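PDB 7AM1: protein SSD1 from Saccharomyces cerevisiae S288C, which binds mRNA untranslated regions and represses translation as a pseudonuclease of the RNase II family, its RNA recognition site differing from that of the active enzymes. Local coordinates for residues Thr870-Glu875 with Tyr879-His884; Asn861-Phe866 with Arg907-Phe912. All coordinates share one frame; numbering follows the deposited sequence.

Contact 1 of 2, residues Thr870-Glu875 with Tyr879-His884; sequences TETRIE and YIQEIH
Arg873 and Ile880 form the hydrogen-bonded pair of an antiparallel beta hairpin, Arg873 N giving to Ile880 O and Ile880 N returning to Arg873 O, each at 2.8 Å. Beyond it Glu882 N reaches Glu871 O at 2.9 Å, and a water links Glu871 N to Glu882 O and Gln881 NE2.

The Arg873 side chain runs over the second strand. CB leaves on the face that also carries Ile880. With chi1 at 63°, CG is tucked between the backbone N and the carbonyl carbon and lies against Ile880 CB; from there the chain is extended to NE. NE gives a nearly straight bond to Glu875 OE2 (2.9 Å), which lies in the guanidinium plane although the carboxylate is met from above its own plane. CZ and NH1 lie over Ile880 CG2, NH1 at 3.6 Å from it. NH1 makes a salt bridge with Glu882 OE2 (2.7 Å), the two flat groups turned 79° apart, and NH2 passes Ile880 CD1. Held by carboxylates from both strands, the guanidinium has little freedom to rotate. Glu882 OE1 in turn accepts from His884 NE2 at 2.9 Å, 175° at the hydrogen.

On the other face, Ile874 CG1 meets Tyr879 CD2 at 3.9 Å, and Thr872 CG2 touches Gln881 CB.

Strand 872-875 is an outermost strand of its antiparallel sheet within the chain, whereas strand 878-884 is also bonded to strand 777-782, where Trp782 NE1 holds Gln881 OE1. Pro911 and Phe912 cover the Thr872 and Gln881 face, Phe912 meeting the Tyr879 ring edge-to-face.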
ATOM      1  N   THR A 870      31.808   5.164   7.489  1.00 50.47           N
ATOM      2  CA  THR A 870      31.858   3.716   7.366  1.00 50.44           C
ATOM      3  C   THR A 870      32.795   3.118   8.412  1.00 51.04           C
ATOM      4  O   THR A 870      33.665   3.794   8.963  1.00 50.55           O
ATOM      5  CB  THR A 870      32.309   3.313   5.958  1.00 51.54           C
ATOM      6  OG1 THR A 870      33.695   3.631   5.778  1.00 53.01           O
ATOM      7  CG2 THR A 870      31.485   4.051   4.906  1.00 51.20           C
ATOM      8  N   GLU A 871      32.589   1.834   8.693  1.00 52.33           N
ATOM      9  CA  GLU A 871      33.405   1.081   9.645  1.00 55.80           C
ATOM     10  C   GLU A 871      34.301   0.146   8.837  1.00 53.43           C
ATOM     11  O   GLU A 871      33.824  -0.852   8.286  1.00 51.66           O
ATOM     12  CB  GLU A 871      32.520   0.311  10.623  1.00 60.37           C
ATOM     13  CG  GLU A 871      33.276  -0.389  11.748  1.00 66.70           C
ATOM     14  CD  GLU A 871      34.019   0.584  12.655  1.00 72.28           C
ATOM     15  OE1 GLU A 871      33.565   1.741  12.787  1.00 73.43           O
ATOM     16  OE2 GLU A 871      35.060   0.196  13.233  1.00 75.23           O
ATOM     17  N   THR A 872      35.595   0.464   8.771  1.00 54.03           N
ATOM     18  CA  THR A 872      36.513  -0.225   7.874  1.00 54.44           C
ATOM     19  C   THR A 872      37.786  -0.628   8.603  1.00 53.79           C
ATOM     20  O   THR A 872      38.103  -0.111   9.679  1.00 55.18           O
ATOM     21  CB  THR A 872      36.884   0.651   6.667  1.00 57.69           C
ATOM     22  OG1 THR A 872      37.406   1.904   7.127  1.00 61.15           O
ATOM     23  CG2 THR A 872      35.677   0.899   5.780  1.00 56.73           C
ATOM     24  N   ARG A 873      38.514  -1.568   7.998  1.00 50.34           N
ATOM     25  CA  ARG A 873      39.832  -1.937   8.491  1.00 51.37           C
ATOM     26  C   ARG A 873      40.600  -2.681   7.408  1.00 49.40           C
ATOM     27  O   ARG A 873      40.012  -3.323   6.532  1.00 47.95           O
ATOM     28  CB  ARG A 873      39.754  -2.795   9.756  1.00 55.85           C
ATOM     29  CG  ARG A 873      39.083  -4.135   9.576  1.00 58.74           C
ATOM     30  CD  ARG A 873      38.837  -4.782  10.929  1.00 63.69           C
ATOM     31  NE  ARG A 873      38.691  -6.229  10.816  1.00 67.27           N
ATOM     32  CZ  ARG A 873      37.536  -6.859  10.627  1.00 69.55           C
ATOM     33  NH1 ARG A 873      36.403  -6.172  10.525  1.00 69.05           N
ATOM     34  NH2 ARG A 873      37.513  -8.182  10.535  1.00 71.57           N
ATOM     35  N   ILE A 874      41.922  -2.577   7.486  1.00 50.75           N
ATOM     36  CA  ILE A 874      42.832  -3.168   6.513  1.00 51.19           C
ATOM     37  C   ILE A 874      43.645  -4.231   7.235  1.00 55.22           C
ATOM     38  O   ILE A 874      44.420  -3.911   8.146  1.00 55.73           O
ATOM     39  CB  ILE A 874      43.740  -2.102   5.879  1.00 51.69           C
ATOM     40  CG1 ILE A 874      42.887  -1.076   5.128  1.00 60.84           C
ATOM     41  CG2 ILE A 874      44.765  -2.750   4.944  1.00 52.43           C
ATOM     42  CD1 ILE A 874      43.655   0.119   4.619  1.00 79.28           C
ATOM     43  N   GLU A 875      43.471  -5.490   6.834  1.00 65.05           N
ATOM     44  CA  GLU A 875      44.207  -6.613   7.411  1.00 76.46           C
ATOM     45  C   GLU A 875      45.089  -7.184   6.307  1.00 84.57           C
ATOM     46  O   GLU A 875      44.631  -7.991   5.490  1.00 81.44           O
ATOM     47  CB  GLU A 875      43.261  -7.677   7.960  1.00 78.07           C
ATOM     48  CG  GLU A 875      42.178  -7.151   8.881  1.00 80.08           C
ATOM     49  CD  GLU A 875      41.385  -8.265   9.540  1.00 82.32           C
ATOM     50  OE1 GLU A 875      41.225  -9.335   8.915  1.00 82.79           O
ATOM     51  OE2 GLU A 875      40.940  -8.076  10.691  1.00 83.39           O
ATOM     52  N   TYR A 879      40.666  -5.588   2.563  1.00 56.11           N
ATOM     53  CA  TYR A 879      40.101  -4.248   2.749  1.00 52.90           C
ATOM     54  C   TYR A 879      38.644  -4.433   3.172  1.00 51.06           C
ATOM     55  O   TYR A 879      37.743  -4.554   2.339  1.00 50.15           O
ATOM     56  CB  TYR A 879      40.243  -3.434   1.466  1.00 50.43           C
ATOM     57  CG  TYR A 879      41.692  -3.258   1.060  1.00 50.50           C
ATOM     58  CD1 TYR A 879      42.344  -4.230   0.315  1.00 51.15           C
ATOM     59  CD2 TYR A 879      42.414  -2.135   1.446  1.00 50.53           C
ATOM     60  CE1 TYR A 879      43.673  -4.084  -0.049  1.00 53.03           C
ATOM     61  CE2 TYR A 879      43.748  -1.980   1.085  1.00 52.34           C
ATOM     62  CZ  TYR A 879      44.370  -2.959   0.339  1.00 53.61           C
ATOM     63  OH  TYR A 879      45.691  -2.817  -0.024  1.00 55.75           O
ATOM     64  N   ILE A 880      38.419  -4.426   4.485  1.00 49.83           N
ATOM     65  CA  ILE A 880      37.190  -4.932   5.085  1.00 48.51           C
ATOM     66  C   ILE A 880      36.298  -3.778   5.514  1.00 46.78           C
ATOM     67  O   ILE A 880      36.756  -2.838   6.175  1.00 46.15           O
ATOM     68  CB  ILE A 880      37.504  -5.843   6.287  1.00 50.90           C
ATOM     69  CG1 ILE A 880      38.392  -7.007   5.849  1.00 52.43           C
ATOM     70  CG2 ILE A 880      36.215  -6.322   6.940  1.00 51.40           C
ATOM     71  CD1 ILE A 880      38.775  -7.949   6.973  1.00 54.69           C
ATOM     72  N   GLN A 881      35.017  -3.862   5.153  1.00 46.32           N
ATOM     73  CA  GLN A 881      33.977  -2.983   5.673  1.00 46.37           C
ATOM     74  C   GLN A 881      32.968  -3.830   6.438  1.00 47.71           C
ATOM     75  O   GLN A 881      32.510  -4.859   5.929  1.00 45.75           O
ATOM     76  CB  GLN A 881      33.267  -2.213   4.554  1.00 44.22           C
ATOM     77  CG  GLN A 881      32.199  -1.251   5.065  1.00 43.52           C
ATOM     78  CD  GLN A 881      31.405  -0.601   3.949  1.00 41.18           C
ATOM     79  OE1 GLN A 881      31.550  -0.959   2.780  1.00 39.49           O
ATOM     80  NE2 GLN A 881      30.555   0.357   4.306  1.00 40.57           N
ATOM     81  N   GLU A 882      32.630  -3.402   7.653  1.00 52.12           N
ATOM     82  CA  GLU A 882      31.636  -4.090   8.466  1.00 54.57           C
ATOM     83  C   GLU A 882      30.260  -3.478   8.232  1.00 51.06           C
ATOM     84  O   GLU A 882      30.101  -2.253   8.283  1.00 50.77           O
ATOM     85  CB  GLU A 882      31.986  -4.010   9.952  1.00 59.43           C
ATOM     86  CG  GLU A 882      33.407  -4.404  10.294  1.00 63.36           C
ATOM     87  CD  GLU A 882      33.653  -4.422  11.792  1.00 67.20           C
ATOM     88  OE1 GLU A 882      32.832  -3.842  12.537  1.00 68.37           O
ATOM     89  OE2 GLU A 882      34.667  -5.013  12.221  1.00 69.26           O
ATOM     90  N   ILE A 883      29.276  -4.333   7.972  1.00 48.30           N
ATOM     91  CA  ILE A 883      27.884  -3.928   7.811  1.00 45.96           C
ATOM     92  C   ILE A 883      27.109  -4.453   9.015  1.00 47.45           C
ATOM     93  O   ILE A 883      27.001  -5.671   9.211  1.00 48.28           O
ATOM     94  CB  ILE A 883      27.289  -4.456   6.494  1.00 44.40           C
ATOM     95  CG1 ILE A 883      28.205  -4.137   5.304  1.00 44.00           C
ATOM     96  CG2 ILE A 883      25.907  -3.870   6.261  1.00 43.54           C
ATOM     97  CD1 ILE A 883      28.358  -2.658   5.017  1.00 43.72           C
ATOM     98  N   HIS A 884      26.568  -3.535   9.816  1.00 47.57           N
ATOM     99  CA  HIS A 884      25.812  -3.864  11.013  1.00 48.80           C
ATOM    100  C   HIS A 884      24.373  -3.392  10.866  1.00 47.18           C
ATOM    101  O   HIS A 884      24.102  -2.367  10.236  1.00 46.28           O
ATOM    102  CB  HIS A 884      26.402  -3.200  12.269  1.00 51.12           C
ATOM    103  CG  HIS A 884      27.786  -3.646  12.612  1.00 53.57           C
ATOM    104  ND1 HIS A 884      28.042  -4.587  13.586  1.00 55.21           N
ATOM    105  CD2 HIS A 884      28.992  -3.267  12.128  1.00 54.19           C
ATOM    106  CE1 HIS A 884      29.347  -4.777  13.678  1.00 56.57           C
ATOM    107  NE2 HIS A 884      29.946  -3.989  12.805  1.00 55.66           N
TER
HETATM  108  O   HOH W   1      30.465   0.289   7.460  1.00 39.75           O

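Contact 2 of 2, residues Asn861-Phe866 with Arg907-Phe912; sequences NALEKF and RALNPF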
ATOM      1  N   ASN A 861      37.592  16.466   1.730  1.00 72.02           N
ATOM      2  CA  ASN A 861      36.832  16.537   0.490  1.00 69.00           C
ATOM      3  C   ASN A 861      35.466  15.874   0.681  1.00 63.16           C
ATOM      4  O   ASN A 861      35.226  15.145   1.648  1.00 60.43           O
ATOM      5  CB  ASN A 861      37.662  15.951  -0.660  1.00 73.07           C
ATOM      6  CG  ASN A 861      37.320  14.517  -0.998  1.00 76.52           C
ATOM      7  OD1 ASN A 861      36.934  13.722  -0.141  1.00 76.87           O
ATOM      8  ND2 ASN A 861      37.490  14.169  -2.272  1.00 78.51           N
ATOM      9  N   ALA A 862      34.544  16.190  -0.232  1.00 62.59           N
ATOM     10  CA  ALA A 862      33.167  15.725  -0.097  1.00 59.92           C
ATOM     11  C   ALA A 862      33.106  14.208   0.056  1.00 56.14           C
ATOM     12  O   ALA A 862      32.430  13.688   0.950  1.00 54.46           O
ATOM     13  CB  ALA A 862      32.343  16.182  -1.303  1.00 60.25           C
ATOM     14  N   LEU A 863      33.791  13.482  -0.827  1.00 54.26           N
ATOM     15  CA  LEU A 863      33.774  12.024  -0.761  1.00 52.49           C
ATOM     16  C   LEU A 863      34.254  11.525   0.600  1.00 52.24           C
ATOM     17  O   LEU A 863      33.670  10.592   1.164  1.00 48.23           O
ATOM     18  CB  LEU A 863      34.622  11.445  -1.891  1.00 52.61           C
ATOM     19  CG  LEU A 863      34.669   9.924  -2.005  1.00 52.85           C
ATOM     20  CD1 LEU A 863      33.297   9.363  -2.340  1.00 50.83           C
ATOM     21  CD2 LEU A 863      35.680   9.533  -3.068  1.00 54.79           C
ATOM     22  N   GLU A 864      35.319  12.130   1.139  1.00 56.15           N
ATOM     23  CA  GLU A 864      35.847  11.684   2.424  1.00 59.93           C
ATOM     24  C   GLU A 864      34.816  11.838   3.535  1.00 56.90           C
ATOM     25  O   GLU A 864      34.770  11.014   4.455  1.00 56.59           O
ATOM     26  CB  GLU A 864      37.111  12.477   2.779  1.00 68.26           C
ATOM     27  CG  GLU A 864      38.375  12.004   2.068  1.00 74.74           C
ATOM     28  CD  GLU A 864      38.811  10.617   2.506  1.00 78.85           C
ATOM     29  OE1 GLU A 864      38.267  10.110   3.511  1.00 79.92           O
ATOM     30  OE2 GLU A 864      39.697  10.036   1.845  1.00 80.58           O
ATOM     31  N   LYS A 865      33.974  12.872   3.460  1.00 55.43           N
ATOM     32  CA  LYS A 865      32.907  13.031   4.443  1.00 54.80           C
ATOM     33  C   LYS A 865      31.981  11.822   4.457  1.00 49.84           C
ATOM     34  O   LYS A 865      31.582  11.348   5.527  1.00 49.47           O
ATOM     35  CB  LYS A 865      32.114  14.306   4.154  1.00 58.77           C
ATOM     36  CG  LYS A 865      32.555  15.518   4.967  1.00 64.97           C
ATOM     37  CD  LYS A 865      32.407  16.813   4.179  1.00 67.90           C
ATOM     38  N   PHE A 866      31.628  11.305   3.275  1.00 46.51           N
ATOM     39  CA  PHE A 866      30.812  10.098   3.217  1.00 44.57           C
ATOM     40  C   PHE A 866      31.587   8.885   3.714  1.00 45.12           C
ATOM     41  O   PHE A 866      31.057   8.068   4.476  1.00 44.56           O
ATOM     42  CB  PHE A 866      30.316   9.852   1.791  1.00 43.30           C
ATOM     43  CG  PHE A 866      29.153  10.712   1.385  1.00 43.98           C
ATOM     44  CD1 PHE A 866      27.859  10.349   1.717  1.00 43.52           C
ATOM     45  CD2 PHE A 866      29.348  11.866   0.647  1.00 45.42           C
ATOM     46  CE1 PHE A 866      26.784  11.128   1.332  1.00 42.64           C
ATOM     47  CE2 PHE A 866      28.276  12.650   0.261  1.00 44.76           C
ATOM     48  CZ  PHE A 866      26.996  12.281   0.602  1.00 42.85           C
ATOM     49  N   ARG A 907      23.490   0.608  -4.224  1.00 34.84           N
ATOM     50  CA  ARG A 907      24.823   0.047  -4.078  1.00 35.76           C
ATOM     51  C   ARG A 907      25.532   0.742  -2.927  1.00 35.93           C
ATOM     52  O   ARG A 907      25.341   1.942  -2.703  1.00 36.73           O
ATOM     53  CB  ARG A 907      25.640   0.197  -5.366  1.00 38.02           C
ATOM     54  CG  ARG A 907      25.050  -0.530  -6.556  1.00 41.05           C
ATOM     55  CD  ARG A 907      25.618  -0.014  -7.860  1.00 46.48           C
ATOM     56  NE  ARG A 907      25.721  -1.087  -8.842  1.00 52.76           N
ATOM     57  CZ  ARG A 907      26.472  -1.038  -9.938  1.00 58.53           C
ATOM     58  NH1 ARG A 907      27.205   0.038 -10.212  1.00 60.08           N
ATOM     59  NH2 ARG A 907      26.498  -2.080 -10.757  1.00 60.67           N
ATOM     60  N   ALA A 908      26.342  -0.017  -2.197  1.00 36.68           N
ATOM     61  CA  ALA A 908      27.206   0.574  -1.187  1.00 38.03           C
ATOM     62  C   ALA A 908      28.363   1.302  -1.850  1.00 38.38           C
ATOM     63  O   ALA A 908      28.945   0.824  -2.828  1.00 36.28           O
ATOM     64  CB  ALA A 908      27.754  -0.495  -0.241  1.00 39.25           C
ATOM     65  N   LEU A 909      28.680   2.475  -1.311  1.00 40.42           N
ATOM     66  CA  LEU A 909      29.888   3.193  -1.687  1.00 41.33           C
ATOM     67  C   LEU A 909      31.104   2.375  -1.269  1.00 41.51           C
ATOM     68  O   LEU A 909      31.144   1.823  -0.166  1.00 42.19           O
ATOM     69  CB  LEU A 909      29.898   4.565  -1.008  1.00 41.90           C
ATOM     70  CG  LEU A 909      31.016   5.552  -1.345  1.00 44.00           C
ATOM     71  CD1 LEU A 909      30.856   6.071  -2.762  1.00 44.56           C
ATOM     72  CD2 LEU A 909      31.054   6.710  -0.350  1.00 44.39           C
ATOM     73  N   ASN A 910      32.075   2.260  -2.163  1.00 40.17           N
ATOM     74  CA  ASN A 910      33.325   1.596  -1.814  1.00 40.76           C
ATOM     75  C   ASN A 910      34.161   2.516  -0.934  1.00 41.40           C
ATOM     76  O   ASN A 910      34.704   3.517  -1.423  1.00 40.38           O
ATOM     77  CB  ASN A 910      34.104   1.206  -3.072  1.00 41.59           C
ATOM     78  CG  ASN A 910      35.363   0.411  -2.759  1.00 43.20           C
ATOM     79  OD1 ASN A 910      35.796   0.336  -1.610  1.00 44.15           O
ATOM     80  ND2 ASN A 910      35.965  -0.172  -3.788  1.00 43.01           N
ATOM     81  N   PRO A 911      34.325   2.205   0.355  1.00 44.14           N
ATOM     82  CA  PRO A 911      35.123   3.091   1.212  1.00 46.44           C
ATOM     83  C   PRO A 911      36.606   3.044   0.898  1.00 47.13           C
ATOM     84  O   PRO A 911      37.346   3.902   1.395  1.00 48.54           O
ATOM     85  CB  PRO A 911      34.828   2.576   2.625  1.00 48.60           C
ATOM     86  CG  PRO A 911      34.508   1.149   2.442  1.00 48.75           C
ATOM     87  CD  PRO A 911      33.869   1.005   1.080  1.00 46.28           C
ATOM     88  N   PHE A 912      37.072   2.068   0.116  1.00 46.35           N
ATOM     89  CA  PHE A 912      38.476   1.996  -0.266  1.00 49.72           C
ATOM     90  C   PHE A 912      38.707   2.452  -1.702  1.00 54.01           C
ATOM     91  O   PHE A 912      39.596   1.932  -2.387  1.00 52.36           O
ATOM     92  CB  PHE A 912      38.997   0.573  -0.080  1.00 48.03           C
ATOM     93  CG  PHE A 912      38.849   0.061   1.312  1.00 46.80           C
ATOM     94  CD1 PHE A 912      39.795   0.361   2.278  1.00 47.68           C
ATOM     95  CD2 PHE A 912      37.761  -0.716   1.662  1.00 44.43           C
ATOM     96  CE1 PHE A 912      39.657  -0.111   3.567  1.00 47.77           C
ATOM     97  CE2 PHE A 912      37.619  -1.190   2.947  1.00 44.73           C
ATOM     98  CZ  PHE A 912      38.568  -0.887   3.901  1.00 46.35           C
TER
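Leu909 reaches from just beyond strand 903-908 to helix 862-867, where its CD2 methyl meets Leu863 and Phe866 in a small, buried contact. The helix thus packs at the end of the last strand of a five-stranded antiparallel sheet in the C-terminal part of the protein, whose strand order is consistent with an OB fold, as in the S1-type domains of RNase II relatives.

CD2 lies 3.9 Å from Phe866 CB and 4.0 Å from Leu863 CD1, while the second methyl, CD1, is 4.1 Å from that same Leu863 CD1. In Leu909 CG stands opposite the backbone N (chi1 -175°), which carries both methyls out toward the helix, and the two leucine side chains cross at a slant, methyl against methyl. Phe866 offers its CB to Leu909; the ring turns elsewhere, with CG beside its own backbone N. No hydrogen bond joins the segments, and the junction rests on apolar packing alone.

Around this first shell, Met913 touches Leu863 and Ala814 of helix 814-827 touches Leu909. The same helix packs on Ala862 through Ala818, Asn819 and Leu822. The backbone of Leu909 is bonded to Pro890, which continues the pairing of Arg907 with Leu892 past the end of the strand.

Polar side chains shape the backbone on each side of the contact. Asn861 caps the start of the helix, its OD1 accepting from Glu864 N at 2.6 Å. Right after Leu909 the chain bends in an Asx turn, while Asn910 ND2 gives to the carbonyl oxygens of Gln783 and Val786. The turn is closed by Asn910 OD1, which receives Phe912 N at 2.8 Å from above its carbonyl plane, with 149° at the hydrogen.

In the fold
Contact 1 lies at the surface and contact 2 is buried, although their centres are only 13 Å apart. Within the chain the hairpin is nested inside the loop that contact 2 closes: helix 862-867 leads into strand 872-875, while the segment 907-912 begins on the last residues of strand 903-908, the second of two strands of another sheet. Their chemistry follows their place. The hairpin combines backbone bonding with charged side chains at a sheet edge, whereas the helix meets the residue just past strand 903-908 through methyl and methylene groups alone. The two contacts also touch directly, Pro911 CB packing on Thr870 OG1 at 3.5 Å, so the 907-912 segment joins the helix and the hairpin.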